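PDB 3HRV: toxin coregulated pilin from Vibrio cholerae, which forms the major subunit of the toxin-coregulated pilus, a type IV pilus essential for bacterial aggregation and subsequent colonization of the host small intestine. Local coordinates for residues Gly48-Ala52 / Ala97-Phe101; Phe124-Asn128 / Leu140-Glu144; Asn128-Phe134 / Thr182-Ala188. All coordinates share one frame; numbering follows the deposited sequence.

Contact 1: residues Gly48-Ala52 / Ala97-Phe101; sequences GNYPA and ANKAF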
loop_
_atom_site.group_PDB
_atom_site.type_symbol
_atom_site.label_atom_id
_atom_site.label_comp_id
_atom_site.label_asym_id
_atom_site.label_seq_id
_atom_site.Cartn_x
_atom_site.Cartn_y
_atom_site.Cartn_z
ATOM N N GLY A 48 -14.920 -12.910 -3.260
ATOM C CA GLY A 48 -14.804 -12.976 -1.815
ATOM C C GLY A 48 -13.369 -13.148 -1.357
ATOM O O GLY A 48 -13.037 -12.851 -0.210
ATOM N N ASN A 49 -12.515 -13.631 -2.254
ATOM C CA ASN A 49 -11.108 -13.838 -1.923
ATOM C C ASN A 49 -10.159 -13.305 -2.987
ATOM O O ASN A 49 -10.468 -13.324 -4.179
ATOM C CB ASN A 49 -10.776 -15.263 -1.733
ATOM C CG ASN A 49 -10.957 -15.651 -0.280
ATOM O OD1 ASN A 49 -9.994 -15.702 0.484
ATOM N ND2 ASN A 49 -12.195 -15.927 0.109
ATOM N N TYR A 50 -9.001 -12.833 -2.539
ATOM C CA TYR A 50 -7.978 -12.305 -3.432
ATOM C C TYR A 50 -6.943 -13.400 -3.701
ATOM O O TYR A 50 -6.764 -14.300 -2.882
ATOM C CB TYR A 50 -7.333 -11.062 -2.804
ATOM C CG TYR A 50 -8.287 -9.889 -2.724
ATOM C CD1 TYR A 50 -9.063 -9.662 -1.586
ATOM C CD2 TYR A 50 -8.457 -9.039 -3.814
ATOM C CE1 TYR A 50 -9.987 -8.615 -1.542
ATOM C CE2 TYR A 50 -9.374 -7.997 -3.784
ATOM C CZ TYR A 50 -10.137 -7.787 -2.648
ATOM O OH TYR A 50 -11.040 -6.748 -2.625
ATOM N N PRO A 51 -6.239 -13.330 -4.845
ATOM C CA PRO A 51 -5.236 -14.322 -5.262
ATOM C C PRO A 51 -4.040 -14.357 -4.222
ATOM O O PRO A 51 -3.332 -13.469 -3.761
ATOM C CB PRO A 51 -4.585 -13.676 -6.486
ATOM C CG PRO A 51 -5.605 -12.744 -6.978
ATOM C CD PRO A 51 -6.183 -12.154 -5.726
ATOM N N ALA A 52 -3.750 -15.695 -3.931
ATOM C CA ALA A 52 -2.644 -15.944 -3.019
ATOM C C ALA A 52 -1.315 -15.471 -3.605
ATOM O O ALA A 52 -1.028 -15.693 -4.784
ATOM C CB ALA A 52 -2.573 -17.429 -2.684
ATOM N N ALA A 97 -7.541 -15.812 5.663
ATOM C CA ALA A 97 -6.525 -15.625 4.633
ATOM C C ALA A 97 -7.028 -15.037 3.317
ATOM O O ALA A 97 -8.129 -15.343 2.859
ATOM C CB ALA A 97 -5.818 -16.949 4.359
ATOM N N ASN A 98 -6.195 -14.185 2.726
ATOM C CA ASN A 98 -6.470 -13.551 1.439
ATOM C C ASN A 98 -7.818 -12.855 1.303
ATOM O O ASN A 98 -8.463 -12.924 0.251
ATOM C CB ASN A 98 -6.300 -14.588 0.331
ATOM C CG ASN A 98 -4.966 -15.295 0.410
ATOM O OD1 ASN A 98 -3.923 -14.655 0.551
ATOM N ND2 ASN A 98 -4.988 -16.621 0.327
ATOM N N LYS A 99 -8.233 -12.168 2.361
ATOM C CA LYS A 99 -9.498 -11.449 2.352
ATOM C C LYS A 99 -9.273 -9.961 2.096
ATOM O O LYS A 99 -10.214 -9.168 2.104
ATOM C CB LYS A 99 -10.229 -11.650 3.680
ATOM C CG LYS A 99 -10.826 -13.036 3.859
ATOM C CD LYS A 99 -11.929 -13.295 2.849
ATOM C CE LYS A 99 -12.697 -14.562 3.188
ATOM N NZ LYS A 99 -13.447 -15.086 2.015
ATOM N N ALA A 100 -8.016 -9.591 1.878
ATOM C CA ALA A 100 -7.654 -8.203 1.599
ATOM C C ALA A 100 -6.415 -8.205 0.715
ATOM O O ALA A 100 -5.797 -9.243 0.503
ATOM C CB ALA A 100 -7.368 -7.455 2.902
ATOM N N PHE A 101 -6.061 -7.040 0.183
ATOM C CA PHE A 101 -4.874 -6.934 -0.654
ATOM C C PHE A 101 -4.180 -5.619 -0.365
ATOM O O PHE A 101 -4.795 -4.680 0.127
ATOM C CB PHE A 101 -5.244 -7.005 -2.144
ATOM C CG PHE A 101 -5.962 -5.786 -2.653
ATOM C CD1 PHE A 101 -5.252 -4.734 -3.225
ATOM C CD2 PHE A 101 -7.345 -5.677 -2.537
ATOM C CE1 PHE A 101 -5.909 -3.591 -3.672
ATOM C CE2 PHE A 101 -8.015 -4.538 -2.981
ATOM C CZ PHE A 101 -7.295 -3.492 -3.549
HETATM O O HOH W 1 -12.758 -10.076 1.699
#
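With CG of Y50 set beside its own backbone N (chi1 -68°) and CG of F101 wedged between backbone N and carbonyl carbon (chi1 71°), the two rings are brought against each other. CD2 of F101 lies over one face of the tyrosine near its rim, 3.3 Å from Y50 CE2, and the ring planes are inclined at 49°. Flat aromatic rings suit this buried spot, where loop 48-52 lies against A100 and F101 of strand 100-108. The tyrosine adds a polar end: its OH is hydrogen-bonded to O of the C-terminal S192, which directly follows strand 185-191. The backbones are tied by one almost straight bond, Y50 N to N98 O, at 2.8 Å. N98, in a left-handed conformation, turns the chain here and lays its CB 3.3 Å from Y50 O. K99 bends at chi2 and brings NZ back to G48 O, 3.2 Å away, meeting that oxygen from above the carbonyl plane. G48 itself has a positive phi, at which a side chain would collide with the preceding carbonyl. A water links K99 O firmly, and G48 O weakly. Around this contact, K99 and A100 form a classic beta bulge opposite F91 of strand 87-93, S90 OG of that strand donates to P51 O, and M40 of helix 24-44 packs on both Y50 and F101.

Contact 2: residues Phe124-Asn128 / Leu140-Glu144; sequences FPFIN and LGDFE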
loop_
_atom_site.group_PDB
_atom_site.type_symbol
_atom_site.label_atom_id
_atom_site.label_comp_id
_atom_site.label_asym_id
_atom_site.label_seq_id
_atom_site.Cartn_x
_atom_site.Cartn_y
_atom_site.Cartn_z
ATOM N N PHE A 124 -7.160 4.750 0.684
ATOM C CA PHE A 124 -6.958 3.426 1.274
ATOM C C PHE A 124 -7.283 3.332 2.759
ATOM O O PHE A 124 -6.834 4.149 3.555
ATOM C CB PHE A 124 -5.509 2.969 1.080
ATOM C CG PHE A 124 -5.125 2.756 -0.352
ATOM C CD1 PHE A 124 -4.552 3.784 -1.094
ATOM C CD2 PHE A 124 -5.350 1.528 -0.966
ATOM C CE1 PHE A 124 -4.211 3.588 -2.428
ATOM C CE2 PHE A 124 -5.013 1.323 -2.299
ATOM C CZ PHE A 124 -4.442 2.356 -3.031
ATOM N N PRO A 125 -8.064 2.340 3.156
ATOM C CA PRO A 125 -8.395 2.199 4.575
ATOM C C PRO A 125 -7.112 1.591 5.438
ATOM O O PRO A 125 -7.029 1.702 6.661
ATOM C CB PRO A 125 -9.791 1.571 4.539
ATOM C CG PRO A 125 -9.789 0.796 3.270
ATOM C CD PRO A 125 -9.095 1.722 2.306
ATOM N N PHE A 126 -6.271 1.014 4.720
ATOM C CA PHE A 126 -5.126 0.380 5.375
ATOM C C PHE A 126 -3.799 0.925 4.833
ATOM O O PHE A 126 -3.607 1.003 3.619
ATOM C CB PHE A 126 -5.196 -1.134 5.132
ATOM C CG PHE A 126 -4.104 -1.925 5.802
ATOM C CD1 PHE A 126 -4.265 -2.401 7.101
ATOM C CD2 PHE A 126 -2.928 -2.229 5.119
ATOM C CE1 PHE A 126 -3.271 -3.173 7.709
ATOM C CE2 PHE A 126 -1.929 -2.999 5.717
ATOM C CZ PHE A 126 -2.102 -3.472 7.015
ATOM N N ILE A 127 -2.899 1.313 5.732
ATOM C CA ILE A 127 -1.587 1.827 5.341
ATOM C C ILE A 127 -0.529 1.271 6.283
ATOM O O ILE A 127 -0.643 1.401 7.501
ATOM C CB ILE A 127 -1.528 3.363 5.404
ATOM C CG1 ILE A 127 -2.605 3.967 4.501
ATOM C CG2 ILE A 127 -0.145 3.841 4.965
ATOM C CD1 ILE A 127 -2.663 5.484 4.542
ATOM N N ASN A 128 0.500 0.654 5.712
ATOM C CA ASN A 128 1.582 0.064 6.493
ATOM C C ASN A 128 2.910 0.561 5.924
ATOM O O ASN A 128 3.237 0.283 4.769
ATOM C CB ASN A 128 1.510 -1.466 6.401
ATOM C CG ASN A 128 2.456 -2.160 7.366
ATOM O OD1 ASN A 128 3.504 -1.624 7.719
ATOM N ND2 ASN A 128 2.097 -3.371 7.779
ATOM N N LEU A 140 2.801 -7.909 6.388
ATOM C CA LEU A 140 1.713 -6.953 6.219
ATOM C C LEU A 140 0.776 -6.817 7.410
ATOM O O LEU A 140 0.156 -5.771 7.601
ATOM C CB LEU A 140 0.891 -7.324 4.985
ATOM C CG LEU A 140 1.604 -7.205 3.640
ATOM C CD1 LEU A 140 0.834 -7.976 2.592
ATOM C CD2 LEU A 140 1.737 -5.739 3.258
ATOM N N GLY A 141 0.672 -7.870 8.211
ATOM C CA GLY A 141 -0.227 -7.825 9.347
ATOM C C GLY A 141 -1.611 -8.294 8.938
ATOM O O GLY A 141 -1.751 -9.138 8.053
ATOM N N ASP A 142 -2.637 -7.741 9.574
ATOM C CA ASP A 142 -4.017 -8.116 9.287
ATOM C C ASP A 142 -4.844 -6.866 9.007
ATOM O O ASP A 142 -4.840 -5.919 9.789
ATOM C CB ASP A 142 -4.610 -8.873 10.480
ATOM C CG ASP A 142 -5.966 -9.485 10.175
ATOM O OD1 ASP A 142 -6.053 -10.726 10.061
ATOM O OD2 ASP A 142 -6.945 -8.725 10.041
ATOM N N PHE A 143 -5.552 -6.873 7.883
ATOM C CA PHE A 143 -6.372 -5.740 7.476
ATOM C C PHE A 143 -7.355 -5.261 8.538
ATOM O O PHE A 143 -7.576 -4.060 8.688
ATOM C CB PHE A 143 -7.148 -6.099 6.205
ATOM C CG PHE A 143 -7.959 -4.964 5.638
ATOM C CD1 PHE A 143 -7.368 -4.012 4.811
ATOM C CD2 PHE A 143 -9.317 -4.850 5.922
ATOM C CE1 PHE A 143 -8.119 -2.964 4.274
ATOM C CE2 PHE A 143 -10.076 -3.809 5.393
ATOM C CZ PHE A 143 -9.477 -2.861 4.565
ATOM N N GLU A 144 -7.939 -6.192 9.286
ATOM C CA GLU A 144 -8.926 -5.812 10.286
ATOM C C GLU A 144 -8.491 -5.863 11.745
ATOM O O GLU A 144 -9.053 -5.149 12.574
ATOM C CB GLU A 144 -10.194 -6.656 10.098
ATOM C CG GLU A 144 -11.357 -6.252 10.998
ATOM C CD GLU A 144 -12.686 -6.811 10.523
ATOM O OE1 GLU A 144 -13.716 -6.534 11.173
ATOM O OE2 GLU A 144 -12.702 -7.526 9.497
#
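F126 and F143 meet where loop 140-144 packs against strand 126-131 of the antiparallel pilin sheet, running roughly antiparallel to it, and an Asx turn shapes residues 142-144: D142 OD2 accepts from E144 N at 2.8 Å. Both phenylalanines, large apolar groups suited to a buried layer, hold CG opposite the backbone N (chi1 -178° and -176°), yet their side chains run past each other in opposite directions. The contact is therefore staggered, with F126 CB resting 3.6 Å from F143 CE1 while the ring centroids stay 5.9 Å apart and the planes differ by 32°. Just before the strand, P125 CG meets the rim of F143 at CZ, 3.9 Å away, and its compact ring lengthens the apolar contact. At its far end the F126 ring turns its edge to the L140 carbonyl, CZ to O 3.3 Å. G141 follows with a positive phi that would jam a side chain against that same carbonyl. The carboxylate of D142 also receives backbone N-H groups of N94, S95 and T145. An asparagine suits position 128 because its amide can serve a buried backbone oxygen: N128 ND2 donates to L140 O at 3.1 Å, from above the carbonyl plane.

Contact 3: residues Asn128-Phe134 / Thr182-Ala188; sequences NVKEGAF and TAPFTVA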
loop_
_atom_site.group_PDB
_atom_site.type_symbol
_atom_site.label_atom_id
_atom_site.label_comp_id
_atom_site.label_asym_id
_atom_site.label_seq_id
_atom_site.Cartn_x
_atom_site.Cartn_y
_atom_site.Cartn_z
ATOM N N ASN A 128 0.500 0.654 5.712
ATOM C CA ASN A 128 1.582 0.064 6.493
ATOM C C ASN A 128 2.910 0.561 5.924
ATOM O O ASN A 128 3.237 0.283 4.769
ATOM C CB ASN A 128 1.510 -1.466 6.401
ATOM C CG ASN A 128 2.456 -2.160 7.366
ATOM O OD1 ASN A 128 3.504 -1.624 7.719
ATOM N ND2 ASN A 128 2.097 -3.371 7.779
ATOM N N VAL A 129 3.664 1.299 6.736
ATOM C CA VAL A 129 4.955 1.848 6.315
ATOM C C VAL A 129 6.084 0.989 6.866
ATOM O O VAL A 129 6.211 0.825 8.077
ATOM C CB VAL A 129 5.134 3.294 6.821
ATOM C CG1 VAL A 129 6.479 3.844 6.366
ATOM C CG2 VAL A 129 3.996 4.166 6.304
ATOM N N LYS A 130 6.914 0.462 5.976
ATOM C CA LYS A 130 8.001 -0.417 6.383
ATOM C C LYS A 130 9.360 0.010 5.845
ATOM O O LYS A 130 9.449 0.653 4.804
ATOM C CB LYS A 130 7.684 -1.834 5.898
ATOM C CG LYS A 130 8.695 -2.898 6.269
ATOM C CD LYS A 130 8.313 -4.235 5.651
ATOM C CE LYS A 130 9.282 -5.328 6.055
ATOM N NZ LYS A 130 9.291 -5.524 7.531
ATOM N N GLU A 131 10.409 -0.362 6.574
ATOM C CA GLU A 131 11.777 -0.140 6.123
ATOM C C GLU A 131 12.304 -1.348 5.357
ATOM O O GLU A 131 12.613 -2.383 5.948
ATOM C CB GLU A 131 12.688 0.154 7.318
ATOM C CG GLU A 131 12.558 1.564 7.868
ATOM C CD GLU A 131 12.911 1.654 9.338
ATOM O OE1 GLU A 131 13.815 2.442 9.688
ATOM O OE2 GLU A 131 12.287 0.933 10.146
ATOM N N GLY A 132 12.345 -1.130 4.027
ATOM C CA GLY A 132 12.677 -2.273 3.202
ATOM C C GLY A 132 11.392 -2.823 2.621
ATOM O O GLY A 132 10.300 -2.368 2.971
ATOM N N ALA A 133 11.507 -3.813 1.745
ATOM C CA ALA A 133 10.334 -4.392 1.107
ATOM C C ALA A 133 9.618 -5.445 1.946
ATOM O O ALA A 133 10.180 -5.998 2.891
ATOM C CB ALA A 133 10.730 -4.994 -0.236
ATOM N N PHE A 134 8.359 -5.698 1.602
ATOM C CA PHE A 134 7.579 -6.719 2.284
ATOM C C PHE A 134 7.982 -8.009 1.581
ATOM O O PHE A 134 7.768 -8.160 0.377
ATOM C CB PHE A 134 6.077 -6.466 2.119
ATOM C CG PHE A 134 5.582 -5.250 2.853
ATOM C CD1 PHE A 134 5.685 -3.982 2.287
ATOM C CD2 PHE A 134 5.036 -5.372 4.128
ATOM C CE1 PHE A 134 5.252 -2.852 2.983
ATOM C CE2 PHE A 134 4.603 -4.253 4.831
ATOM C CZ PHE A 134 4.710 -2.988 4.256
ATOM N N THR A 182 14.985 4.665 8.441
ATOM C CA THR A 182 15.980 4.512 7.393
ATOM C C THR A 182 15.360 4.166 6.046
ATOM O O THR A 182 14.544 3.253 5.948
ATOM C CB THR A 182 16.969 3.387 7.759
ATOM O OG1 THR A 182 17.499 3.628 9.070
ATOM C CG2 THR A 182 18.101 3.320 6.755
ATOM N N ALA A 183 15.748 4.903 5.010
ATOM C CA ALA A 183 15.253 4.650 3.662
ATOM C C ALA A 183 16.058 3.476 3.106
ATOM O O ALA A 183 17.140 3.170 3.610
ATOM C CB ALA A 183 15.451 5.881 2.793
ATOM N N PRO A 184 15.547 2.802 2.061
ATOM C CA PRO A 184 14.283 3.070 1.373
ATOM C C PRO A 184 13.074 2.529 2.120
ATOM O O PRO A 184 13.161 1.532 2.842
ATOM C CB PRO A 184 14.472 2.367 0.037
ATOM C CG PRO A 184 15.211 1.135 0.446
ATOM C CD PRO A 184 16.254 1.681 1.412
ATOM N N PHE A 185 11.945 3.196 1.938
ATOM C CA PHE A 185 10.715 2.769 2.573
ATOM C C PHE A 185 9.796 2.141 1.546
ATOM O O PHE A 185 9.852 2.468 0.361
ATOM C CB PHE A 185 9.976 3.950 3.197
ATOM C CG PHE A 185 10.749 4.657 4.262
ATOM C CD1 PHE A 185 11.678 5.638 3.933
ATOM C CD2 PHE A 185 10.561 4.329 5.600
ATOM C CE1 PHE A 185 12.411 6.286 4.924
ATOM C CE2 PHE A 185 11.287 4.969 6.598
ATOM C CZ PHE A 185 12.214 5.948 6.260
ATOM N N THR A 186 8.959 1.226 2.014
ATOM C CA THR A 186 7.970 0.595 1.160
ATOM C C THR A 186 6.660 0.824 1.883
ATOM O O THR A 186 6.541 0.531 3.070
ATOM C CB THR A 186 8.179 -0.924 1.012
ATOM O OG1 THR A 186 9.445 -1.184 0.395
ATOM C CG2 THR A 186 7.077 -1.516 0.138
ATOM N N VAL A 187 5.683 1.373 1.178
ATOM C CA VAL A 187 4.387 1.612 1.785
ATOM C C VAL A 187 3.378 0.661 1.169
ATOM O O VAL A 187 3.292 0.526 -0.052
ATOM C CB VAL A 187 3.910 3.060 1.570
ATOM C CG1 VAL A 187 2.560 3.264 2.246
ATOM C CG2 VAL A 187 4.937 4.033 2.132
ATOM N N ALA A 188 2.633 -0.021 2.028
ATOM C CA ALA A 188 1.615 -0.953 1.577
ATOM C C ALA A 188 0.263 -0.273 1.738
ATOM O O ALA A 188 -0.136 0.072 2.851
ATOM C CB ALA A 188 1.665 -2.226 2.410
#
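F134 fills the hollow over T186 and A188, turned back there by the loop that follows strand 128-131. Its rim receives T186 CG2 in the ring plane, 3.6 Å from F134 CD1, and its CZ comes equally near the small CB of A188. K130 CD lies over the centre of one face of the F134 ring, 3.7 Å above its plane, an aliphatic arm covering the aromatic. T186 is compact enough to sit under the loop, and its OG1 comes 3.0 Å from G132 O in a weak, unsettled bond. On the other face of the sheet, V129 CG1 and E131 CG pack against the F185 ring, E131 CG 3.8 Å from F185 CE2. CG of E131 stands beside its backbone N (chi1 -77°), and the extended chain beyond carries OE1 to T182 N, 2.8 Å away, through its anti lone pair. T182 O lies over one face of F185, toward the rim, while the cis peptide before P184 shapes the turn into the strand. Besides the bond from G132 N to P184 O, paired bonds between N128 and A188 and between K130 and T186 complete a regular antiparallel ladder, part of the central sheet of the type IV pilin globular domain.

Overall arrangement
Contact 1 closes along the chain before contacts 2 and 3 open, and those two interlock, since their segments alternate and they share N128 and strand 126-131. All three reach one antiparallel sheet, in which 185-191 lies between 100-108 and 126-131. The centres of contacts 1 and 2 are about 13 Å apart and those of 2 and 3 about 14 Å, whereas contacts 1 and 3, about 22 Å apart, do not touch. F143 packs on A100 to join contacts 1 and 2, while L140 meets F134 and A188 to join 2 and 3. Residues 140-144 thus touch both other contacts, packing loop, strand 100-108 and strand 185-191 together within the globular domain.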